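Local coordinates for periplasmic binding protein (Agrobacterium tumefaciens str. B6, PDB 5L9G), which binds the opine mannopine and, as a periplasmic binding protein of an ABC transporter, probably delivers it for uptake, at residues A82-A87 against G91-L96. Sequence-based numbering, arbitrary orientation.
With MO0 (mannopine), chain C.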
# COMPACT_ATOMS: atom_id res chain seq x y z
N ALA A 82 -4.28 6.66 2.69
CA ALA A 82 -5.34 7.28 1.88
C ALA A 82 -6.73 6.70 2.17
O ALA A 82 -7.71 7.27 1.70
CB ALA A 82 -5.00 7.22 0.39
N ASP A 83 -6.82 5.58 2.94
CA ASP A 83 -8.13 5.06 3.37
C ASP A 83 -8.51 5.65 4.73
O ASP A 83 -9.67 5.58 5.12
CB ASP A 83 -8.13 3.52 3.46
CG ASP A 83 -8.45 2.84 2.14
OD1 ASP A 83 -9.16 3.46 1.31
OD2 ASP A 83 -8.01 1.69 1.95
N GLU A 84 -7.52 6.21 5.46
CA GLU A 84 -7.73 6.79 6.78
C GLU A 84 -8.82 7.90 6.79
O GLU A 84 -9.71 7.83 7.64
CB GLU A 84 -6.40 7.27 7.40
CG GLU A 84 -6.53 7.81 8.82
CD GLU A 84 -6.80 9.30 8.98
OE1 GLU A 84 -7.17 9.68 10.11
OE2 GLU A 84 -6.59 10.10 8.04
N PRO A 85 -8.84 8.88 5.85
CA PRO A 85 -9.91 9.90 5.91
C PRO A 85 -11.33 9.34 5.79
O PRO A 85 -12.17 9.69 6.62
CB PRO A 85 -9.55 10.86 4.76
CG PRO A 85 -8.07 10.65 4.52
CD PRO A 85 -7.87 9.18 4.76
N GLN A 86 -11.59 8.45 4.81
CA GLN A 86 -12.93 7.87 4.64
C GLN A 86 -13.32 6.92 5.78
O GLN A 86 -14.50 6.89 6.16
CB GLN A 86 -13.13 7.23 3.25
CG GLN A 86 -12.29 5.99 2.94
CD GLN A 86 -12.60 5.44 1.57
OE1 GLN A 86 -13.74 5.50 1.07
NE2 GLN A 86 -11.59 4.92 0.91
N ALA A 87 -12.34 6.18 6.36
CA ALA A 87 -12.60 5.28 7.50
C ALA A 87 -12.95 6.12 8.74
O ALA A 87 -13.93 5.80 9.42
CB ALA A 87 -11.38 4.41 7.78
N GLY A 91 -16.84 6.66 10.87
CA GLY A 91 -16.85 6.30 12.28
C GLY A 91 -16.30 4.91 12.56
O GLY A 91 -16.74 4.24 13.49
N VAL A 92 -15.32 4.47 11.74
CA VAL A 92 -14.72 3.14 11.84
C VAL A 92 -13.49 3.13 12.77
O VAL A 92 -13.10 2.07 13.27
CB VAL A 92 -14.42 2.58 10.41
CG1 VAL A 92 -13.75 1.21 10.44
CG2 VAL A 92 -15.71 2.52 9.60
N LEU A 93 -12.91 4.31 13.04
CA LEU A 93 -11.66 4.39 13.81
C LEU A 93 -11.76 5.03 15.18
O LEU A 93 -12.44 6.04 15.35
CB LEU A 93 -10.59 5.14 12.97
CG LEU A 93 -10.32 4.62 11.53
CD1 LEU A 93 -9.19 5.40 10.88
CD2 LEU A 93 -9.98 3.10 11.52
N GLU A 94 -11.05 4.45 16.16
CA GLU A 94 -10.92 5.00 17.51
C GLU A 94 -9.92 6.14 17.42
O GLU A 94 -8.96 6.04 16.64
CB GLU A 94 -10.35 3.96 18.47
CG GLU A 94 -11.35 2.97 19.03
CD GLU A 94 -12.38 3.47 20.04
OE1 GLU A 94 -13.34 2.72 20.31
OE2 GLU A 94 -12.22 4.60 20.56
N LYS A 95 -10.11 7.20 18.23
CA LYS A 95 -9.12 8.29 18.30
C LYS A 95 -7.98 7.74 19.17
O LYS A 95 -8.25 7.12 20.20
CB LYS A 95 -9.72 9.57 18.92
CG LYS A 95 -9.97 10.68 17.91
CD LYS A 95 -11.35 10.56 17.27
CE LYS A 95 -11.57 11.53 16.14
NZ LYS A 95 -12.69 11.08 15.27
N LEU A 96 -6.74 7.90 18.72
CA LEU A 96 -5.59 7.38 19.47
C LEU A 96 -5.18 8.29 20.63
O LEU A 96 -5.46 9.50 20.58
CB LEU A 96 -4.40 7.14 18.52
CG LEU A 96 -4.63 6.10 17.41
CD1 LEU A 96 -3.47 6.05 16.44
CD2 LEU A 96 -4.84 4.69 17.99
OAB MO0 C . -6.34 0.24 3.81
CAF MO0 C . -6.70 -1.09 3.52
CAG MO0 C . -5.80 -1.74 2.49
OAC MO0 C . -6.29 -1.49 1.22
CAH MO0 C . -4.33 -1.43 2.65
OAM MO0 C . -3.88 -1.75 3.92
CAI MO0 C . -3.42 -2.04 1.59
OAD MO0 C . -3.47 -3.43 1.61
CAJ MO0 C . -2.02 -1.50 1.67
OAE MO0 C . -2.04 -0.11 1.52
CAK MO0 C . -1.02 -2.16 0.70
N MO0 C . 0.17 -2.59 1.45
CA MO0 C . 1.28 -3.01 0.57
C MO0 C . 1.36 -4.52 0.53
O MO0 C . 0.47 -5.20 1.09
CB MO0 C . 2.61 -2.40 0.94
CG MO0 C . 3.23 -3.06 2.16
CD MO0 C . 4.24 -2.20 2.84
OE1 MO0 C . 5.59 -2.45 2.58
NE2 MO0 C . 3.94 -1.29 3.63
OXT MO0 C . 2.29 -5.12 -0.10
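The flat group at the centre of the contact between 82-87 and 91-96 is the Ala87 carbonyl, which Val92 meets at its oxygen. Val92 N donates to Ala87 O at 3.0 Å, nearly straight at 161°. Gly91 N stands near the same oxygen at too poor an angle to bond. Val92 CB packs 3.4 Å from Ala87 O, and CG2, the branch beside its own backbone N, borders that oxygen too. The carboxylate of Asp83, at the start of the helical segment, is engaged through both oxygens: Gln86 NE2 donates to Asp83 OD1 at 2.9 Å, on the anti side and 26° out of plane, while the mannopine hydroxyl OAB donates to Asp83 OD2, also at 2.9 Å. The Gln86 bond is bent, so it may limit rotation of the ligand-binding carboxylate only modestly.

Apolar packing lies beside the backbone bond. Leu93 approaches Ala87 from the loop: its CG lies 3.9 Å from Ala87 CB, and CD1 is equally near that methyl. With CG anti to its carbonyl carbon (chi1 -53°), Leu93 also sends CD1 to Glu84, 4.1 Å from Glu84 CG. Ile77, Ile79 and Ala255 also touch the leucine, so Leu93 lies between the helix and strands 76-80 and 240-256. The bent Glu84 chain carries its carboxylate to a salt bridge with Lys88.

Gly91, with positive phi, ends helix 84-89 in a Schellman motif. Chemically, one backbone bond from Val92 satisfies Ala87 O, while Ala87 CB and Glu84 CG pack on Leu93; polar closure and aliphatic packing together turn the chain away from the helix that follows the ligand-binding Asp83.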